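Local coordinates for protein acetyltransferase (Brucella abortus str. 2308 A, PDB 4ZBG) that binds acetyl coenzyme A and, as a member of the GNAT family, probably transfers its acetyl group to an amine of an acceptor substrate, at residues E21-T26 and I43-R48; K81-L86 and C152-P157; H10-K13 and Q17-A20. One frame throughout, in Å; residues are numbered along the deposited sequence.

Contact 1 of 3, residues E21-T26 and I43-R48; sequences EIRQVT and IVDALR
Val44 and Ile22 make the apolar part of this meeting between helix 19-30 and helix 40-49, the two helices that follow the first strand of the GNAT fold, whose short segments run roughly antiparallel, at 146°, with axes 10.5 Å apart at the closest. Val44 offers CG1 to the CG2 branch of Ile22, 4.3 Å away, a loose touch on the buried side, where Ile22 also packs on His68 and Val44 on Pro88.

One residue on, Asp45 puts its carboxylate between two arginines. From the other helix Arg23 reaches over with its CG anti to the backbone N and the chain extended as far as NE, crossing the aspartate at about a right angle. Its NH1 donates to Asp45 OD2 over 2.9 Å in a nearly straight bond. The oxygen lies in the guanidinium plane, yet the nitrogen stands above the carboxylate plane, the two planes being 58° apart. Arg23 NE goes instead to Glu27.

A turn later, Arg48 bends back at chi3 (-68°) and brings NH1 to within 2.9 Å of Asp45 OD1, again from above the carboxylate plane. Its NH2 also lies 4.1 Å from Ile22 CD1, and its NE makes a salt bridge with Glu14.

Each carboxylate oxygen of Asp45 is thus held by a different arginine, one from its own helix and one from the partner. Two positive neighbours would be expected to keep the aspartate ionised, and the network, lengthened by Glu14 and Glu27, ties the two helices together along the more open side of their apolar contact.

Contact 2 of 3, residues K81-L86 and C152-P157; sequences KGWYGL and CLAFGP
A chi1 of -79° sets CG of Trp83 anti to its carbonyl carbon, and chi2 of 75° turns the indole so that its six-membered ring comes up to Leu153 and Ala154. The strands concerned, 83-91 and 151-154, are not neighbours in the sheet: strand 119-122 pairs with both, and the tryptophan reaches across it, touching Val121 on the way. CH2 does most of the touching, 3.7 Å from Ala154 CA and 3.9 Å from Ala154 CB, while CZ2 lies a little farther from the same methyl. CZ3 approaches the backbone, 3.6 Å from Leu153 O. Past the end of the strand the chain turns, and Pro157 O comes near the ring plane at its edge, 4.2 Å from Trp83 CZ2. Val74, Ile76 and Met159 add further apolar neighbours to the buried indole.

No hydrogen bond joins the two segments. Their contact rests on van der Waals packing of ring carbons against a small methyl and the main chain, with Leu153 O lying obliquely to the ring and Pro157 O near its edge, so that any electrostatic part is weak at most. Trp83 therefore joins two strands of the GNAT sheet that exchange no backbone bonds.

Contact 3 of 3, residues H10-K13 and Q17-A20; sequences HIRK and QDAA
Strand 10-13 runs out extended at an edge of the sheet and, after three intervening residues, the chain turns into helix 19-30, with the CA atoms of Lys13 and Asp18 the nearest pair between the two segments at 9.8 Å. This is the opening strand-to-helix connection of the GNAT fold, bridged here by the salt bridge of Arg12 with Asp18.

The two side chains approach head to head, and the end of the guanidinium faces the carboxylate. Arg12 starts with CG between its backbone N and its carbonyl carbon, then runs extended to NE, which sends the guanidinium over to the helix side. NH1 and NH2 each take one oxygen of the carboxylate. NH1 binds Asp18 OD2 at 2.7 Å, using the syn lone pair of that oxygen; NH2 binds Asp18 OD1 at 3.0 Å with an N-H...O angle of 175°, coming from the syn side but tilted out of the carboxylate plane. Both oxygens stay close to the plane of the guanidinium, although the two flat groups are turned 32° against each other.

Further bonds fix the pair. Arg12 NE makes a salt bridge with Glu60 on the neighbouring strand 55-61, a residue that also accepts from His10 NE2. Asp18 OD2 accepts a second bond from the backbone N of Arg15, within the turn. The buried aspartate is thus met by a paired guanidinium and a main-chain N-H, which probably stabilises its negative charge and holds the start of the helix near the strand. NH1 of Arg12 has one more acceptor: Lys13 O, 3.0 Å away, which lies near the guanidinium plane and is reached at a more bent N-H...O angle of 141°.

Along the chain the order is contact 3, contact 1, contact 2, each closing before the next opens. Contacts 1 and 3 are neighbours, their centres 11 Å apart: both use helix 19-30 and they touch where Arg48 NH1 packs on Ala19 CB at 3.9 Å. Contact 2 lies across the centre of the chain from both, its centre 23 Å from that of contact 1 and 24 Å from that of contact 3, yet it reaches the same mixed sheet as contact 3. Acetyl coenzyme A touches Leu86 of 81-86 and lies about 9 Å from the Val44 side chain, so contact 2 shares a strand with the cofactor pocket, while contact 1 probably helps place helix 40-49 near it.

Contact 1 of 3, residues E21-T26 and I43-R48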
loop_
_atom_site.group_PDB
_atom_site.type_symbol
_atom_site.label_atom_id
_atom_site.label_comp_id
_atom_site.label_asym_id
_atom_site.label_seq_id
_atom_site.Cartn_x
_atom_site.Cartn_y
_atom_site.Cartn_z
ATOM N N GLU A 21 15.280 3.868 4.211
ATOM C CA GLU A 21 15.200 2.418 4.170
ATOM C C GLU A 21 13.935 1.905 3.476
ATOM O O GLU A 21 13.974 0.912 2.744
ATOM C CB GLU A 21 15.303 1.839 5.567
ATOM C CG GLU A 21 15.496 0.363 5.529
ATOM C CD GLU A 21 16.029 -0.192 6.819
ATOM O OE1 GLU A 21 16.398 0.589 7.721
ATOM O OE2 GLU A 21 16.099 -1.418 6.922
ATOM N N ILE A 22 12.809 2.571 3.709
ATOM C CA ILE A 22 11.577 2.225 3.008
ATOM C C ILE A 22 11.814 2.311 1.504
ATOM O O ILE A 22 11.397 1.434 0.744
ATOM C CB ILE A 22 10.414 3.142 3.441
ATOM C CG1 ILE A 22 9.939 2.778 4.850
ATOM C CG2 ILE A 22 9.266 3.085 2.429
ATOM C CD1 ILE A 22 9.000 3.794 5.454
ATOM N N ARG A 23 12.476 3.375 1.065
ATOM C CA ARG A 23 12.696 3.543 -0.361
ATOM C C ARG A 23 13.657 2.492 -0.907
ATOM O O ARG A 23 13.470 1.980 -1.999
ATOM C CB ARG A 23 13.173 4.957 -0.682
ATOM C CG ARG A 23 13.374 5.187 -2.166
ATOM C CD ARG A 23 13.236 6.643 -2.496
ATOM N NE ARG A 23 13.523 6.901 -3.900
ATOM C CZ ARG A 23 13.276 8.052 -4.508
ATOM N NH1 ARG A 23 12.680 9.045 -3.855
ATOM N NH2 ARG A 23 13.605 8.193 -5.782
ATOM N N GLN A 24 14.656 2.130 -0.112
ATOM C CA GLN A 24 15.585 1.073 -0.508
ATOM C C GLN A 24 14.871 -0.270 -0.694
ATOM O O GLN A 24 15.107 -0.984 -1.667
ATOM C CB GLN A 24 16.689 0.941 0.537
ATOM C CG GLN A 24 17.710 -0.143 0.252
ATOM C CD GLN A 24 18.644 -0.392 1.430
ATOM O OE1 GLN A 24 18.662 0.369 2.401
ATOM N NE2 GLN A 24 19.414 -1.471 1.352
ATOM N N VAL A 25 13.993 -0.611 0.240
ATOM C CA VAL A 25 13.237 -1.852 0.134
ATOM C C VAL A 25 12.308 -1.828 -1.085
ATOM O O VAL A 25 12.227 -2.797 -1.847
ATOM C CB VAL A 25 12.465 -2.122 1.434
ATOM C CG1 VAL A 25 11.515 -3.282 1.249
ATOM C CG2 VAL A 25 13.447 -2.398 2.575
ATOM N N THR A 26 11.612 -0.712 -1.261
ATOM C CA THR A 26 10.696 -0.552 -2.374
ATOM C C THR A 26 11.456 -0.719 -3.687
ATOM O O THR A 26 11.037 -1.461 -4.582
ATOM C CB THR A 26 10.040 0.841 -2.333
ATOM O OG1 THR A 26 9.310 0.979 -1.113
ATOM C CG2 THR A 26 9.095 1.046 -3.486
ATOM N N ILE A 43 7.325 7.602 -5.786
ATOM C CA ILE A 43 5.912 7.809 -5.513
ATOM C C ILE A 43 5.651 7.870 -4.018
ATOM O O ILE A 43 4.951 8.756 -3.538
ATOM C CB ILE A 43 5.048 6.738 -6.208
ATOM C CG1 ILE A 43 5.085 6.940 -7.727
ATOM C CG2 ILE A 43 3.611 6.761 -5.671
ATOM C CD1 ILE A 43 4.536 5.772 -8.504
ATOM N N VAL A 44 6.207 6.923 -3.270
ATOM C CA VAL A 44 6.029 6.943 -1.828
ATOM C C VAL A 44 6.520 8.275 -1.261
ATOM O O VAL A 44 5.843 8.901 -0.440
ATOM C CB VAL A 44 6.721 5.736 -1.152
ATOM C CG1 VAL A 44 6.721 5.899 0.359
ATOM C CG2 VAL A 44 6.037 4.433 -1.544
ATOM N N ASP A 45 7.703 8.710 -1.695
ATOM C CA ASP A 45 8.263 9.947 -1.166
ATOM C C ASP A 45 7.435 11.170 -1.567
ATOM O O ASP A 45 7.283 12.102 -0.776
ATOM C CB ASP A 45 9.728 10.113 -1.583
ATOM C CG ASP A 45 10.665 9.171 -0.826
ATOM O OD1 ASP A 45 10.184 8.349 -0.012
ATOM O OD2 ASP A 45 11.888 9.247 -1.066
ATOM N N ALA A 46 6.876 11.148 -2.771
ATOM C CA ALA A 46 6.029 12.241 -3.240
ATOM C C ALA A 46 4.698 12.284 -2.486
ATOM O O ALA A 46 4.212 13.362 -2.158
ATOM C CB ALA A 46 5.808 12.137 -4.741
ATOM N N LEU A 47 4.107 11.118 -2.215
ATOM C CA LEU A 47 2.912 11.054 -1.366
ATOM C C LEU A 47 3.197 11.657 0.001
ATOM O O LEU A 47 2.420 12.462 0.509
ATOM C CB LEU A 47 2.422 9.617 -1.214
ATOM C CG LEU A 47 1.799 8.954 -2.438
ATOM C CD1 LEU A 47 1.606 7.490 -2.138
ATOM C CD2 LEU A 47 0.475 9.610 -2.812
ATOM N N ARG A 48 4.319 11.272 0.602
ATOM C CA ARG A 48 4.677 11.795 1.911
ATOM C C ARG A 48 4.844 13.320 1.865
ATOM O O ARG A 48 4.329 14.041 2.722
ATOM C CB ARG A 48 5.954 11.128 2.413
ATOM C CG ARG A 48 6.226 11.386 3.881
ATOM C CD ARG A 48 7.568 10.816 4.323
ATOM N NE ARG A 48 7.586 9.354 4.300
ATOM C CZ ARG A 48 8.236 8.628 3.400
ATOM N NH1 ARG A 48 8.947 9.214 2.443
ATOM N NH2 ARG A 48 8.185 7.308 3.465
#

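Contact 2 of 3, residues K81-L86 and C152-P157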
loop_
_atom_site.group_PDB
_atom_site.type_symbol
_atom_site.label_atom_id
_atom_site.label_comp_id
_atom_site.label_asym_id
_atom_site.label_seq_id
_atom_site.Cartn_x
_atom_site.Cartn_y
_atom_site.Cartn_z
ATOM N N LYS A 81 -14.588 10.437 -0.956
ATOM C CA LYS A 81 -15.688 9.609 -0.482
ATOM C C LYS A 81 -15.218 8.527 0.488
ATOM O O LYS A 81 -15.913 7.543 0.706
ATOM C CB LYS A 81 -16.403 8.972 -1.677
ATOM C CG LYS A 81 -16.853 9.981 -2.730
ATOM C CD LYS A 81 -17.686 9.338 -3.840
ATOM C CE LYS A 81 -19.066 8.905 -3.361
ATOM N NZ LYS A 81 -19.884 10.021 -2.801
ATOM N N GLY A 82 -14.034 8.704 1.063
ATOM C CA GLY A 82 -13.538 7.756 2.044
ATOM C C GLY A 82 -12.917 6.510 1.442
ATOM O O GLY A 82 -12.779 5.494 2.121
ATOM N N TRP A 83 -12.527 6.597 0.174
ATOM C CA TRP A 83 -11.885 5.488 -0.520
ATOM C C TRP A 83 -10.392 5.732 -0.693
ATOM O O TRP A 83 -9.949 6.874 -0.899
ATOM C CB TRP A 83 -12.564 5.224 -1.870
ATOM C CG TRP A 83 -13.836 4.454 -1.696
ATOM C CD1 TRP A 83 -15.033 4.924 -1.225
ATOM C CD2 TRP A 83 -14.023 3.057 -1.942
ATOM N NE1 TRP A 83 -15.949 3.898 -1.167
ATOM C CE2 TRP A 83 -15.352 2.744 -1.601
ATOM C CE3 TRP A 83 -13.186 2.034 -2.405
ATOM C CZ2 TRP A 83 -15.869 1.456 -1.720
ATOM C CZ3 TRP A 83 -13.699 0.757 -2.525
ATOM C CH2 TRP A 83 -15.032 0.480 -2.188
ATOM N N TYR A 84 -9.625 4.647 -0.608
ATOM C CA TYR A 84 -8.174 4.702 -0.639
ATOM C C TYR A 84 -7.652 3.727 -1.673
ATOM O O TYR A 84 -8.343 2.786 -2.060
ATOM C CB TYR A 84 -7.611 4.407 0.764
ATOM C CG TYR A 84 -8.048 5.471 1.747
ATOM C CD1 TYR A 84 -9.273 5.376 2.408
ATOM C CD2 TYR A 84 -7.272 6.609 1.966
ATOM C CE1 TYR A 84 -9.697 6.370 3.271
ATOM C CE2 TYR A 84 -7.690 7.605 2.824
ATOM C CZ TYR A 84 -8.900 7.478 3.478
ATOM O OH TYR A 84 -9.325 8.467 4.340
ATOM N N GLY A 85 -6.436 3.968 -2.130
ATOM C CA GLY A 85 -5.745 3.039 -2.998
ATOM C C GLY A 85 -4.609 2.396 -2.241
ATOM O O GLY A 85 -3.899 3.059 -1.477
ATOM N N LEU A 86 -4.456 1.094 -2.437
ATOM C CA LEU A 86 -3.372 0.336 -1.835
ATOM C C LEU A 86 -2.229 0.264 -2.835
ATOM O O LEU A 86 -2.410 -0.225 -3.951
ATOM C CB LEU A 86 -3.856 -1.079 -1.494
ATOM C CG LEU A 86 -2.910 -2.007 -0.724
ATOM C CD1 LEU A 86 -3.731 -3.148 -0.153
ATOM C CD2 LEU A 86 -1.756 -2.559 -1.574
ATOM N N CYS A 152 -11.603 -4.202 -5.773
ATOM C CA CYS A 152 -12.266 -3.363 -4.783
ATOM C C CYS A 152 -12.652 -4.124 -3.539
ATOM O O CYS A 152 -13.106 -5.264 -3.602
ATOM C CB CYS A 152 -13.544 -2.755 -5.361
ATOM S SG CYS A 152 -13.318 -1.662 -6.756
ATOM N N LEU A 153 -12.463 -3.470 -2.399
ATOM C CA LEU A 153 -12.891 -3.986 -1.108
ATOM C C LEU A 153 -13.699 -2.891 -0.419
ATOM O O LEU A 153 -13.153 -1.854 -0.036
ATOM C CB LEU A 153 -11.686 -4.381 -0.248
ATOM C CG LEU A 153 -11.977 -4.723 1.218
ATOM C CD1 LEU A 153 -12.940 -5.900 1.338
ATOM C CD2 LEU A 153 -10.690 -5.029 1.966
ATOM N N ALA A 154 -15.003 -3.113 -0.283
ATOM C CA ALA A 154 -15.877 -2.131 0.341
ATOM C C ALA A 154 -16.006 -2.443 1.822
ATOM O O ALA A 154 -16.198 -3.600 2.200
ATOM C CB ALA A 154 -17.252 -2.152 -0.317
ATOM N N PHE A 155 -15.901 -1.421 2.663
ATOM C CA PHE A 155 -16.074 -1.613 4.103
ATOM C C PHE A 155 -17.529 -1.434 4.527
ATOM O O PHE A 155 -17.932 -1.882 5.598
ATOM C CB PHE A 155 -15.143 -0.687 4.884
ATOM C CG PHE A 155 -13.686 -0.947 4.625
ATOM C CD1 PHE A 155 -13.221 -2.242 4.461
ATOM C CD2 PHE A 155 -12.785 0.100 4.524
ATOM C CE1 PHE A 155 -11.878 -2.490 4.218
ATOM C CE2 PHE A 155 -11.442 -0.140 4.282
ATOM C CZ PHE A 155 -10.990 -1.438 4.131
ATOM N N GLY A 156 -18.303 -0.781 3.669
ATOM C CA GLY A 156 -19.739 -0.655 3.829
ATOM C C GLY A 156 -20.410 -0.901 2.491
ATOM O O GLY A 156 -20.243 -1.970 1.902
ATOM N N PRO A 157 -21.161 0.092 1.990
ATOM C CA PRO A 157 -21.785 -0.022 0.667
ATOM C C PRO A 157 -20.755 -0.206 -0.442
ATOM O O PRO A 157 -19.587 0.169 -0.276
ATOM C CB PRO A 157 -22.500 1.323 0.501
ATOM C CG PRO A 157 -22.729 1.805 1.887
ATOM C CD PRO A 157 -21.543 1.338 2.675
#

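Contact 3 of 3, residues H10-K13 and Q17-A20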
loop_
_atom_site.group_PDB
_atom_site.type_symbol
_atom_site.label_atom_id
_atom_site.label_comp_id
_atom_site.label_asym_id
_atom_site.label_seq_id
_atom_site.Cartn_x
_atom_site.Cartn_y
_atom_site.Cartn_z
ATOM N N HIS A 10 7.765 -7.434 13.599
ATOM C CA HIS A 10 6.595 -6.695 14.032
ATOM C C HIS A 10 6.254 -5.624 13.012
ATOM O O HIS A 10 7.107 -5.164 12.255
ATOM C CB HIS A 10 6.774 -6.122 15.441
ATOM C CG HIS A 10 7.532 -4.835 15.488
ATOM N ND1 HIS A 10 6.968 -3.658 15.932
ATOM C CD2 HIS A 10 8.807 -4.538 15.149
ATOM C CE1 HIS A 10 7.863 -2.689 15.858
ATOM N NE2 HIS A 10 8.988 -3.197 15.388
ATOM N N ILE A 11 4.980 -5.268 12.971
ATOM C CA ILE A 11 4.481 -4.257 12.061
ATOM C C ILE A 11 4.213 -2.981 12.831
ATOM O O ILE A 11 3.667 -3.018 13.924
ATOM C CB ILE A 11 3.229 -4.770 11.335
ATOM C CG1 ILE A 11 3.616 -5.928 10.420
ATOM C CG2 ILE A 11 2.579 -3.657 10.532
ATOM C CD1 ILE A 11 2.437 -6.679 9.855
ATOM N N ARG A 12 4.614 -1.848 12.269
ATOM C CA ARG A 12 4.344 -0.566 12.904
ATOM C C ARG A 12 4.214 0.513 11.843
ATOM O O ARG A 12 4.602 0.319 10.681
ATOM C CB ARG A 12 5.471 -0.191 13.870
ATOM C CG ARG A 12 6.836 -0.070 13.206
ATOM C CD ARG A 12 7.841 0.624 14.110
ATOM N NE ARG A 12 9.180 0.640 13.526
ATOM C CZ ARG A 12 9.612 1.552 12.660
ATOM N NH1 ARG A 12 8.805 2.524 12.255
ATOM N NH2 ARG A 12 10.851 1.489 12.189
ATOM N N LYS A 13 3.664 1.651 12.239
ATOM C CA LYS A 13 3.626 2.820 11.369
ATOM C C LYS A 13 5.034 3.342 11.142
ATOM O O LYS A 13 5.891 3.265 12.029
ATOM C CB LYS A 13 2.781 3.937 11.979
ATOM C CG LYS A 13 1.285 3.726 11.884
ATOM C CD LYS A 13 0.540 4.951 12.398
ATOM C CE LYS A 13 -0.927 4.654 12.638
ATOM N NZ LYS A 13 -1.597 5.773 13.351
ATOM N N GLN A 17 12.338 8.814 10.282
ATOM C CA GLN A 17 13.661 8.217 10.206
ATOM C C GLN A 17 13.715 7.002 9.273
ATOM O O GLN A 17 14.799 6.576 8.883
ATOM C CB GLN A 17 14.153 7.847 11.613
ATOM C CG GLN A 17 14.421 9.060 12.529
ATOM C CD GLN A 17 13.158 9.697 13.117
ATOM O OE1 GLN A 17 12.057 9.155 12.999
ATOM N NE2 GLN A 17 13.320 10.858 13.753
ATOM N N ASP A 18 12.557 6.446 8.921
ATOM C CA ASP A 18 12.502 5.237 8.089
ATOM C C ASP A 18 12.569 5.500 6.587
ATOM O O ASP A 18 12.627 4.550 5.809
ATOM C CB ASP A 18 11.184 4.473 8.295
ATOM C CG ASP A 18 10.991 3.950 9.702
ATOM O OD1 ASP A 18 11.966 3.526 10.349
ATOM O OD2 ASP A 18 9.829 3.932 10.152
ATOM N N ALA A 19 12.500 6.765 6.173
ATOM C CA ALA A 19 12.224 7.085 4.772
ATOM C C ALA A 19 13.234 6.474 3.800
ATOM O O ALA A 19 12.856 5.923 2.763
ATOM C CB ALA A 19 12.123 8.597 4.573
ATOM N N ALA A 20 14.516 6.563 4.127
ATOM C CA ALA A 20 15.543 6.062 3.223
ATOM C C ALA A 20 15.437 4.557 3.090
ATOM O O ALA A 20 15.487 4.019 1.994
ATOM C CB ALA A 20 16.934 6.468 3.700
#